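Local coordinates for protein B-agarase (Agarivorans gilvus, PDB 5Z6P) that degrades agar as a beta-agarase of glycoside hydrolase family 50, probably by hydrolysing the beta-glycosidic bonds of the polysaccharide, at residues Q110-F116 and K187-H193; M122-I127 and A171-A177; K547-I553 and L564-A568. All blocks are in the same frame, centred on the assembly; numbering follows the deposited sequence.

Contact 1 of 3, residues Q110-F116 and K187-H193; sequences QMFINIF and KIELSIH
Asn114 and Glu189 leave their facing strands by different first torsions: CG of Asn114 stands opposite its own carbonyl carbon (chi1 -54°), whereas Glu189 runs out extended with CG opposite its backbone N (chi1 174°). The two ends thereby lie side by side, and Asn114 ND2 donates to Glu189 OE1 at 3.2 Å. The bond is straight at the hydrogen and lies in the amide plane, yet it reaches the carboxylate from above, 65° out of its plane. Each group has a further partner: Glu189 OE2 bonds Ser78 OG, and Asn114 OD1 faces Ser124 OG at a separation too short to be trusted in detail. The same OE1 lies at the edge of the Phe116 ring, 4.0 Å from CE1.

Farther along this face the rings of Phe112 and His193 meet obliquely, CE1 to CE1 at 3.8 Å. The reverse face is apolar. Met111 bends at its last torsion and presses CE on Leu190, at 3.4 Å from both CB and CD2, tighter than ordinary van der Waals packing. Ile188 sets CG2 against CG2 of Ile113 at 4.0 Å and CG1 against Ile115, while Phe97 and Phe99 of strand 95-103 pack on this side.

Between the two faces run paired backbone bonds, such as Ser191 N to Phe112 O at 2.8 Å, and a water carries the pairing on from Gln110 O to His193 N. This is a regular antiparallel beta ladder with one face mixed polar and aromatic and the other aliphatic, consistent with a beta-sandwich fold for the carbohydrate-binding-module-like domain.

Contact 2 of 3, residues M122-I127 and A171-A177; sequences MHSRCI and ATWMWGA
Ser124 O receives two backbone donors, Met174 N at 2.8 Å and Trp175 N at 3.1 Å, which makes a classic beta bulge and shifts the antiparallel register by one before the pairs Arg125-Trp173 and Cys126-Thr172. Past the bulge, Gly176 adopts a backbone shape suited to glycine, bringing its CA to 3.1 Å from Met122 O.

Arg125 carries the side-chain network. Its NH1 donates to Ala171 O across the strands at 2.9 Å, close to the guanidinium plane, while NE grips His123 NE2 at 2.9 Å within its own strand. NH2 bonds Cys151 O, next to the Cys151-Cys162 disulfide. Trp173 sets CB over one guanidinium face, its ring turned 80° to that plane, and brings CD1 to 3.2 Å from His123 CE1 in a tight, oblique meeting. On the other face of the ladder, Cys126 SG touches Met174 CG at 3.7 Å.

The other ring nitrogen, His123 ND1, donates to Ala177 O at 3.3 Å, on a lone pair, and weakly to Leu178 O. With NE2 accepting from arginine and ND1 donating to carbonyls, the imidazole is probably neutral with its proton on ND1, and with Arg125 it links Ala171 O and Ala177 O, at the segment's ends.

Contact 3 of 3, residues K547-I553 and L564-A568; sequences KTKYTVI and LASWA
Trp567 is held in an aliphatic sandwich between Lys547 and Ile553, a surface example of one indole packed among three consecutive short-linked helices, 537-550, 553-560 and 567-572. On one face the methylenes of Lys547 lie across the ring, with CG 3.8 Å from the centroid of the five-membered ring and almost on its normal, a CH-pi contact. The opposite face takes Ile553, whose CD1 stands 4.1 Å from the centroid of the six-membered ring. Tyr550 meets the indole at its edge, CB to CH2 at 4.0 Å. The indole N-H is used as well: Trp567 NE1 donates to Thr551 O at 3.2 Å. That bond is bent, 141° at the hydrogen, and approaches from above the carbonyl plane, 49° out of it, so it is no ideal lone-pair bond.

One layer out, the backbone sets these groups in place. Thr551 leaves helix 537-550 with positive phi, its N still bonded to Lys547 O at 2.7 Å, and Val552 occupies the N-cap position of the next helix. With CG1 of Ile553 anti to the backbone N (chi1 -171°) and the chain bent at the second torsion, CD1 reaches the indole face, where it also touches Leu564 CB at 3.9 Å. Leu556 of helix 553-560 packs on Tyr550, Leu564 and Trp567 alike.

Farther out, Asp586 takes Tyr550 OH in a hydrogen bond, while Asn557 ND2 reaches Leu564 O. Ser566 is the N-cap of helix 567-572, its OG bonding Asp569 N. Its carbonyl belongs to the Ile553 packing: Ser566 O sits 3.5 Å from Ile553 CD1.

In the fold
From the N terminus, segment 110-116 opens contact 1 and segment 122-127 follows at once, the two strands pairing antiparallel with each other. The chain then returns at 171-177 to close contact 2 and at 187-193 to close contact 1, so the smaller loop is nested inside the larger. All four segments fall in the carbohydrate-binding-module-like region, and together they place strands 185-193, 109-117, 122-129 and 168-174 side by side; the contact centres are about 9 Å apart. Contact 3 comes later, in series, closing a short helical loop in the beta-galactosidase-like region, its nearest atoms about 33 Å from either of the others.

Contact 1 of 3, residues Q110-F116 and K187-H193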
loop_
_atom_site.group_PDB
_atom_site.type_symbol
_atom_site.label_atom_id
_atom_site.label_comp_id
_atom_site.label_asym_id
_atom_site.label_seq_id
_atom_site.Cartn_x
_atom_site.Cartn_y
_atom_site.Cartn_z
ATOM N N GLN A 110 6.502 -8.848 -12.880
ATOM C CA GLN A 110 5.593 -7.728 -12.875
ATOM C C GLN A 110 6.237 -6.579 -13.640
ATOM O O GLN A 110 7.272 -6.045 -13.242
ATOM C CB GLN A 110 5.233 -7.306 -11.453
ATOM C CG GLN A 110 4.323 -6.073 -11.388
ATOM C CD GLN A 110 3.993 -5.677 -9.966
ATOM O OE1 GLN A 110 4.499 -6.263 -9.020
ATOM N NE2 GLN A 110 3.140 -4.676 -9.812
ATOM N N MET A 111 5.616 -6.216 -14.747
ATOM C CA MET A 111 6.111 -5.161 -15.597
ATOM C C MET A 111 5.152 -3.971 -15.663
ATOM O O MET A 111 3.975 -4.136 -15.933
ATOM C CB MET A 111 6.359 -5.706 -16.997
ATOM C CG MET A 111 6.757 -4.667 -17.975
ATOM S SD MET A 111 6.933 -5.349 -19.625
ATOM C CE MET A 111 6.312 -4.016 -20.543
ATOM N N PHE A 112 5.673 -2.773 -15.414
ATOM C CA PHE A 112 4.908 -1.553 -15.583
ATOM C C PHE A 112 5.093 -0.986 -16.986
ATOM O O PHE A 112 6.201 -0.953 -17.514
ATOM C CB PHE A 112 5.313 -0.510 -14.537
ATOM C CG PHE A 112 4.760 -0.785 -13.176
ATOM C CD1 PHE A 112 5.300 -1.775 -12.385
ATOM C CD2 PHE A 112 3.700 -0.049 -12.683
ATOM C CE1 PHE A 112 4.791 -2.034 -11.131
ATOM C CE2 PHE A 112 3.194 -0.304 -11.443
ATOM C CZ PHE A 112 3.743 -1.307 -10.666
ATOM N N ILE A 113 3.997 -0.558 -17.584
ATOM C CA ILE A 113 4.030 0.144 -18.857
ATOM C C ILE A 113 3.613 1.566 -18.582
ATOM O O ILE A 113 2.445 1.834 -18.278
ATOM C CB ILE A 113 3.086 -0.472 -19.923
ATOM C CG1 ILE A 113 3.408 -1.949 -20.171
ATOM C CG2 ILE A 113 3.155 0.316 -21.216
ATOM C CD1 ILE A 113 2.412 -2.922 -19.541
ATOM N N ASN A 114 4.576 2.474 -18.669
ATOM C CA ASN A 114 4.327 3.877 -18.423
ATOM C C ASN A 114 4.366 4.615 -19.742
ATOM O O ASN A 114 5.368 4.599 -20.445
ATOM C CB ASN A 114 5.349 4.443 -17.436
ATOM C CG ASN A 114 5.409 3.650 -16.151
ATOM O OD1 ASN A 114 4.397 3.171 -15.658
ATOM N ND2 ASN A 114 6.599 3.499 -15.605
ATOM N N ILE A 115 3.258 5.248 -20.084
ATOM C CA ILE A 115 3.150 5.973 -21.338
ATOM C C ILE A 115 3.040 7.475 -21.071
ATOM O O ILE A 115 2.160 7.921 -20.335
ATOM C CB ILE A 115 1.958 5.463 -22.130
ATOM C CG1 ILE A 115 2.061 3.937 -22.234
ATOM C CG2 ILE A 115 1.906 6.118 -23.481
ATOM C CD1 ILE A 115 0.894 3.269 -22.854
ATOM N N PHE A 116 3.958 8.243 -21.654
ATOM C CA PHE A 116 4.090 9.671 -21.377
ATOM C C PHE A 116 3.666 10.507 -22.572
ATOM O O PHE A 116 3.987 10.167 -23.703
ATOM C CB PHE A 116 5.542 10.018 -21.017
ATOM C CG PHE A 116 6.077 9.284 -19.820
ATOM C CD1 PHE A 116 6.586 8.004 -19.947
ATOM C CD2 PHE A 116 6.087 9.882 -18.576
ATOM C CE1 PHE A 116 7.084 7.325 -18.854
ATOM C CE2 PHE A 116 6.586 9.205 -17.473
ATOM C CZ PHE A 116 7.086 7.926 -17.617
ATOM N N LYS A 187 6.881 9.032 -25.273
ATOM C CA LYS A 187 7.703 7.957 -24.734
ATOM C C LYS A 187 6.872 6.839 -24.116
ATOM O O LYS A 187 5.852 7.093 -23.490
ATOM C CB LYS A 187 8.666 8.505 -23.680
ATOM C CG LYS A 187 9.554 7.451 -23.042
ATOM C CD LYS A 187 10.118 7.903 -21.699
ATOM C CE LYS A 187 11.255 8.890 -21.861
ATOM N NZ LYS A 187 11.845 9.233 -20.532
ATOM N N ILE A 188 7.320 5.601 -24.291
ATOM C CA ILE A 188 6.784 4.488 -23.537
ATOM C C ILE A 188 7.907 3.835 -22.736
ATOM O O ILE A 188 8.990 3.602 -23.262
ATOM C CB ILE A 188 6.113 3.462 -24.453
ATOM C CG1 ILE A 188 4.887 4.096 -25.119
ATOM C CG2 ILE A 188 5.711 2.237 -23.663
ATOM C CD1 ILE A 188 4.282 3.279 -26.225
ATOM N N GLU A 189 7.658 3.565 -21.460
ATOM C CA GLU A 189 8.641 2.885 -20.632
ATOM C C GLU A 189 8.137 1.555 -20.099
ATOM O O GLU A 189 7.103 1.484 -19.426
ATOM C CB GLU A 189 9.065 3.764 -19.461
ATOM C CG GLU A 189 9.985 3.046 -18.481
ATOM C CD GLU A 189 10.148 3.792 -17.183
ATOM O OE1 GLU A 189 9.308 4.668 -16.903
ATOM O OE2 GLU A 189 11.115 3.511 -16.449
ATOM N N LEU A 190 8.874 0.501 -20.426
ATOM C CA LEU A 190 8.658 -0.827 -19.859
ATOM C C LEU A 190 9.580 -0.998 -18.645
ATOM O O LEU A 190 10.779 -1.153 -18.795
ATOM C CB LEU A 190 8.924 -1.922 -20.893
ATOM C CG LEU A 190 8.463 -1.726 -22.346
ATOM C CD1 LEU A 190 8.718 -2.965 -23.177
ATOM C CD2 LEU A 190 7.006 -1.312 -22.471
ATOM N N SER A 191 9.004 -0.970 -17.452
ATOM C CA SER A 191 9.766 -0.894 -16.215
ATOM C C SER A 191 9.616 -2.165 -15.395
ATOM O O SER A 191 8.509 -2.687 -15.202
ATOM C CB SER A 191 9.315 0.330 -15.387
ATOM O OG SER A 191 9.698 0.228 -14.024
ATOM N N ILE A 192 10.748 -2.674 -14.945
ATOM C CA ILE A 192 10.791 -3.773 -14.009
ATOM C C ILE A 192 11.599 -3.266 -12.830
ATOM O O ILE A 192 12.788 -2.951 -12.974
ATOM C CB ILE A 192 11.412 -5.039 -14.640
ATOM C CG1 ILE A 192 10.505 -5.571 -15.747
ATOM C CG2 ILE A 192 11.646 -6.114 -13.602
ATOM C CD1 ILE A 192 11.184 -6.586 -16.638
ATOM N N HIS A 193 10.955 -3.132 -11.677
ATOM C CA HIS A 193 11.633 -2.528 -10.543
ATOM C C HIS A 193 11.199 -3.122 -9.217
ATOM O O HIS A 193 10.192 -3.812 -9.136
ATOM C CB HIS A 193 11.419 -1.008 -10.540
ATOM C CG HIS A 193 10.082 -0.581 -10.025
ATOM N ND1 HIS A 193 8.965 -0.516 -10.828
ATOM C CD2 HIS A 193 9.684 -0.194 -8.791
ATOM C CE1 HIS A 193 7.933 -0.107 -10.108
ATOM N NE2 HIS A 193 8.345 0.101 -8.869
HETATM O O HOH W 1 8.160 -4.257 -11.303
HETATM O O HOH W 2 7.396 2.329 -13.028
#

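Contact 2 of 3, residues M122-I127 and A171-A177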
loop_
_atom_site.group_PDB
_atom_site.type_symbol
_atom_site.label_atom_id
_atom_site.label_comp_id
_atom_site.label_asym_id
_atom_site.label_seq_id
_atom_site.Cartn_x
_atom_site.Cartn_y
_atom_site.Cartn_z
ATOM N N MET A 122 1.360 11.075 -17.325
ATOM C CA MET A 122 1.754 9.692 -17.493
ATOM C C MET A 122 0.604 8.742 -17.287
ATOM O O MET A 122 -0.055 8.761 -16.263
ATOM C CB MET A 122 2.873 9.353 -16.515
ATOM C CG MET A 122 3.171 7.878 -16.388
ATOM S SD MET A 122 4.210 7.559 -14.965
ATOM C CE MET A 122 3.063 7.748 -13.600
ATOM N N HIS A 123 0.364 7.901 -18.276
ATOM C CA HIS A 123 -0.566 6.812 -18.110
ATOM C C HIS A 123 0.209 5.563 -17.685
ATOM O O HIS A 123 0.974 5.008 -18.465
ATOM C CB HIS A 123 -1.324 6.582 -19.407
ATOM C CG HIS A 123 -2.267 5.427 -19.360
ATOM N ND1 HIS A 123 -3.577 5.554 -18.966
ATOM C CD2 HIS A 123 -2.085 4.119 -19.653
ATOM C CE1 HIS A 123 -4.168 4.375 -19.026
ATOM N NE2 HIS A 123 -3.284 3.487 -19.436
ATOM N N SER A 124 0.020 5.114 -16.451
ATOM C CA SER A 124 0.780 3.963 -15.968
ATOM C C SER A 124 -0.086 2.749 -15.620
ATOM O O SER A 124 -0.957 2.824 -14.754
ATOM C CB SER A 124 1.606 4.363 -14.746
ATOM O OG SER A 124 2.440 3.304 -14.349
ATOM N N ARG A 125 0.170 1.636 -16.307
ATOM C CA ARG A 125 -0.456 0.354 -16.009
ATOM C C ARG A 125 0.597 -0.716 -15.703
ATOM O O ARG A 125 1.781 -0.503 -15.946
ATOM C CB ARG A 125 -1.312 -0.112 -17.178
ATOM C CG ARG A 125 -2.373 0.873 -17.614
ATOM C CD ARG A 125 -3.554 0.124 -18.176
ATOM N NE ARG A 125 -4.571 1.011 -18.734
ATOM C CZ ARG A 125 -5.876 0.751 -18.708
ATOM N NH1 ARG A 125 -6.313 -0.365 -18.147
ATOM N NH2 ARG A 125 -6.734 1.606 -19.243
ATOM N N CYS A 126 0.180 -1.867 -15.180
ATOM C CA CYS A 126 1.119 -2.985 -15.102
ATOM C C CYS A 126 0.498 -4.314 -15.510
ATOM O O CYS A 126 -0.736 -4.463 -15.603
ATOM C CB CYS A 126 1.742 -3.100 -13.698
ATOM S SG CYS A 126 0.708 -3.715 -12.387
ATOM N N ILE A 127 1.378 -5.263 -15.783
ATOM C CA ILE A 127 0.998 -6.611 -16.136
ATOM C C ILE A 127 1.820 -7.627 -15.353
ATOM O O ILE A 127 2.950 -7.342 -14.955
ATOM C CB ILE A 127 1.190 -6.853 -17.632
ATOM C CG1 ILE A 127 2.641 -6.583 -18.031
ATOM C CG2 ILE A 127 0.261 -5.961 -18.444
ATOM C CD1 ILE A 127 2.928 -6.948 -19.465
ATOM N N ALA A 171 -3.966 -4.757 -19.320
ATOM C CA ALA A 171 -3.107 -4.219 -18.271
ATOM C C ALA A 171 -3.915 -3.485 -17.208
ATOM O O ALA A 171 -4.908 -2.852 -17.511
ATOM C CB ALA A 171 -2.050 -3.279 -18.880
ATOM N N THR A 172 -3.479 -3.582 -15.958
ATOM C CA THR A 172 -4.183 -2.958 -14.843
ATOM C C THR A 172 -3.757 -1.516 -14.652
ATOM O O THR A 172 -2.577 -1.255 -14.454
ATOM C CB THR A 172 -3.917 -3.706 -13.528
ATOM O OG1 THR A 172 -4.309 -5.070 -13.658
ATOM C CG2 THR A 172 -4.674 -3.063 -12.386
ATOM N N TRP A 173 -4.709 -0.582 -14.669
ATOM C CA TRP A 173 -4.379 0.810 -14.448
ATOM C C TRP A 173 -3.910 1.065 -13.007
ATOM O O TRP A 173 -4.607 0.730 -12.051
ATOM C CB TRP A 173 -5.561 1.709 -14.769
ATOM C CG TRP A 173 -5.122 3.109 -14.869
ATOM C CD1 TRP A 173 -4.449 3.679 -15.902
ATOM C CD2 TRP A 173 -5.264 4.121 -13.879
ATOM N NE1 TRP A 173 -4.184 4.990 -15.630
ATOM C CE2 TRP A 173 -4.678 5.288 -14.389
ATOM C CE3 TRP A 173 -5.847 4.160 -12.612
ATOM C CZ2 TRP A 173 -4.655 6.476 -13.689
ATOM C CZ3 TRP A 173 -5.822 5.346 -11.908
ATOM C CH2 TRP A 173 -5.232 6.489 -12.451
ATOM N N MET A 174 -2.734 1.675 -12.868
ATOM C CA MET A 174 -2.072 1.814 -11.567
ATOM C C MET A 174 -1.904 3.250 -11.074
ATOM O O MET A 174 -2.255 3.556 -9.942
ATOM C CB MET A 174 -0.675 1.177 -11.599
ATOM C CG MET A 174 -0.637 -0.308 -11.907
ATOM S SD MET A 174 -1.480 -1.270 -10.659
ATOM C CE MET A 174 -0.345 -1.238 -9.283
ATOM N N TRP A 175 -1.315 4.105 -11.906
ATOM C CA TRP A 175 -0.914 5.454 -11.495
ATOM C C TRP A 175 -1.058 6.431 -12.636
ATOM O O TRP A 175 -1.106 6.037 -13.793
ATOM C CB TRP A 175 0.552 5.515 -11.022
ATOM C CG TRP A 175 1.018 4.415 -10.127
ATOM C CD1 TRP A 175 1.692 3.290 -10.499
ATOM C CD2 TRP A 175 0.888 4.351 -8.703
ATOM N NE1 TRP A 175 1.968 2.514 -9.399
ATOM C CE2 TRP A 175 1.486 3.146 -8.282
ATOM C CE3 TRP A 175 0.325 5.197 -7.742
ATOM C CZ2 TRP A 175 1.530 2.758 -6.945
ATOM C CZ3 TRP A 175 0.371 4.811 -6.410
ATOM C CH2 TRP A 175 0.972 3.602 -6.026
ATOM N N GLY A 176 -1.075 7.716 -12.294
ATOM C CA GLY A 176 -1.027 8.778 -13.276
ATOM C C GLY A 176 -2.406 9.194 -13.739
ATOM O O GLY A 176 -3.359 9.184 -12.970
ATOM N N ALA A 177 -2.501 9.566 -15.007
ATOM C CA ALA A 177 -3.746 10.024 -15.582
ATOM C C ALA A 177 -4.320 8.947 -16.480
ATOM O O ALA A 177 -3.596 8.325 -17.251
ATOM C CB ALA A 177 -3.533 11.300 -16.360
#

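Contact 3 of 3, residues K547-I553 and L564-A568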
loop_
_atom_site.group_PDB
_atom_site.type_symbol
_atom_site.label_atom_id
_atom_site.label_comp_id
_atom_site.label_asym_id
_atom_site.label_seq_id
_atom_site.Cartn_x
_atom_site.Cartn_y
_atom_site.Cartn_z
ATOM N N LYS A 547 16.523 33.405 10.242
ATOM C CA LYS A 547 17.095 34.582 10.891
ATOM C C LYS A 547 18.293 34.164 11.758
ATOM O O LYS A 547 19.285 34.860 11.838
ATOM C CB LYS A 547 16.027 35.289 11.718
ATOM C CG LYS A 547 16.388 36.641 12.243
ATOM C CD LYS A 547 15.127 37.329 12.738
ATOM C CE LYS A 547 15.190 37.619 14.217
ATOM N NZ LYS A 547 16.023 38.809 14.533
ATOM N N THR A 548 18.204 33.001 12.382
ATOM C CA THR A 548 19.310 32.486 13.177
ATOM C C THR A 548 20.498 32.096 12.286
ATOM O O THR A 548 21.652 32.348 12.626
ATOM C CB THR A 548 18.848 31.279 14.016
ATOM O OG1 THR A 548 17.936 31.738 15.017
ATOM C CG2 THR A 548 20.032 30.572 14.672
ATOM N N LYS A 549 20.209 31.497 11.137
ATOM C CA LYS A 549 21.257 31.167 10.188
ATOM C C LYS A 549 21.889 32.396 9.506
ATOM O O LYS A 549 23.104 32.474 9.403
ATOM C CB LYS A 549 20.736 30.228 9.112
ATOM C CG LYS A 549 21.750 29.979 8.027
ATOM C CD LYS A 549 21.263 28.967 7.028
ATOM C CE LYS A 549 22.383 28.499 6.143
ATOM N NZ LYS A 549 21.850 27.582 5.133
ATOM N N TYR A 550 21.074 33.340 9.032
ATOM C CA TYR A 550 21.589 34.433 8.199
ATOM C C TYR A 550 21.789 35.757 8.949
ATOM O O TYR A 550 22.529 36.614 8.480
ATOM C CB TYR A 550 20.669 34.662 6.988
ATOM C CG TYR A 550 20.736 33.535 5.976
ATOM C CD1 TYR A 550 21.835 33.395 5.146
ATOM C CD2 TYR A 550 19.716 32.608 5.873
ATOM C CE1 TYR A 550 21.917 32.369 4.240
ATOM C CE2 TYR A 550 19.780 31.564 4.956
ATOM C CZ TYR A 550 20.891 31.453 4.141
ATOM O OH TYR A 550 20.988 30.445 3.220
ATOM N N THR A 551 21.135 35.896 10.096
ATOM C CA THR A 551 21.193 37.084 10.972
ATOM C C THR A 551 20.588 38.357 10.370
ATOM O O THR A 551 19.694 38.954 10.959
ATOM C CB THR A 551 22.632 37.415 11.418
ATOM O OG1 THR A 551 23.338 36.209 11.737
ATOM C CG2 THR A 551 22.589 38.317 12.642
ATOM N N VAL A 552 21.094 38.782 9.218
ATOM C CA VAL A 552 20.551 39.949 8.534
ATOM C C VAL A 552 19.912 39.511 7.216
ATOM O O VAL A 552 20.361 38.544 6.589
ATOM C CB VAL A 552 21.640 41.036 8.280
ATOM C CG1 VAL A 552 22.169 41.593 9.607
ATOM C CG2 VAL A 552 22.783 40.478 7.467
ATOM N N ILE A 553 18.855 40.214 6.815
ATOM C CA ILE A 553 18.107 39.872 5.605
ATOM C C ILE A 553 18.977 39.973 4.343
ATOM O O ILE A 553 18.799 39.221 3.392
ATOM C CB ILE A 553 16.826 40.770 5.476
ATOM C CG1 ILE A 553 15.919 40.271 4.354
ATOM C CG2 ILE A 553 17.181 42.233 5.324
ATOM C CD1 ILE A 553 15.238 38.985 4.699
ATOM N N LEU A 564 14.464 40.796 -0.689
ATOM C CA LEU A 564 13.552 41.033 0.423
ATOM C C LEU A 564 13.992 42.261 1.224
ATOM O O LEU A 564 15.180 42.489 1.416
ATOM C CB LEU A 564 13.464 39.788 1.310
ATOM C CG LEU A 564 12.883 38.573 0.573
ATOM C CD1 LEU A 564 12.988 37.295 1.383
ATOM C CD2 LEU A 564 11.428 38.857 0.232
ATOM N N ALA A 565 13.027 43.049 1.682
ATOM C CA ALA A 565 13.310 44.276 2.428
ATOM C C ALA A 565 13.663 44.048 3.906
ATOM O O ALA A 565 14.373 44.843 4.501
ATOM C CB ALA A 565 12.120 45.231 2.329
ATOM N N SER A 566 13.160 42.971 4.494
ATOM C CA SER A 566 13.279 42.765 5.934
ATOM C C SER A 566 12.828 41.373 6.297
ATOM O O SER A 566 12.284 40.654 5.465
ATOM C CB SER A 566 12.423 43.777 6.706
ATOM O OG SER A 566 11.041 43.575 6.416
ATOM N N TRP A 567 13.016 41.012 7.555
ATOM C CA TRP A 567 12.547 39.724 8.027
ATOM C C TRP A 567 11.020 39.703 7.982
ATOM O O TRP A 567 10.424 38.688 7.691
ATOM C CB TRP A 567 13.093 39.436 9.426
ATOM C CG TRP A 567 14.571 39.138 9.376
ATOM C CD1 TRP A 567 15.570 39.878 9.919
ATOM C CD2 TRP A 567 15.205 38.036 8.704
ATOM N NE1 TRP A 567 16.786 39.307 9.648
ATOM C CE2 TRP A 567 16.594 38.171 8.899
ATOM C CE3 TRP A 567 14.733 36.938 7.978
ATOM C CZ2 TRP A 567 17.526 37.255 8.389
ATOM C CZ3 TRP A 567 15.660 36.018 7.462
ATOM C CH2 TRP A 567 17.039 36.188 7.673
ATOM N N ALA A 568 10.415 40.852 8.248
ATOM C CA ALA A 568 8.971 41.014 8.184
ATOM C C ALA A 568 8.480 40.740 6.758
ATOM O O ALA A 568 7.424 40.161 6.571
ATOM C CB ALA A 568 8.556 42.426 8.653
#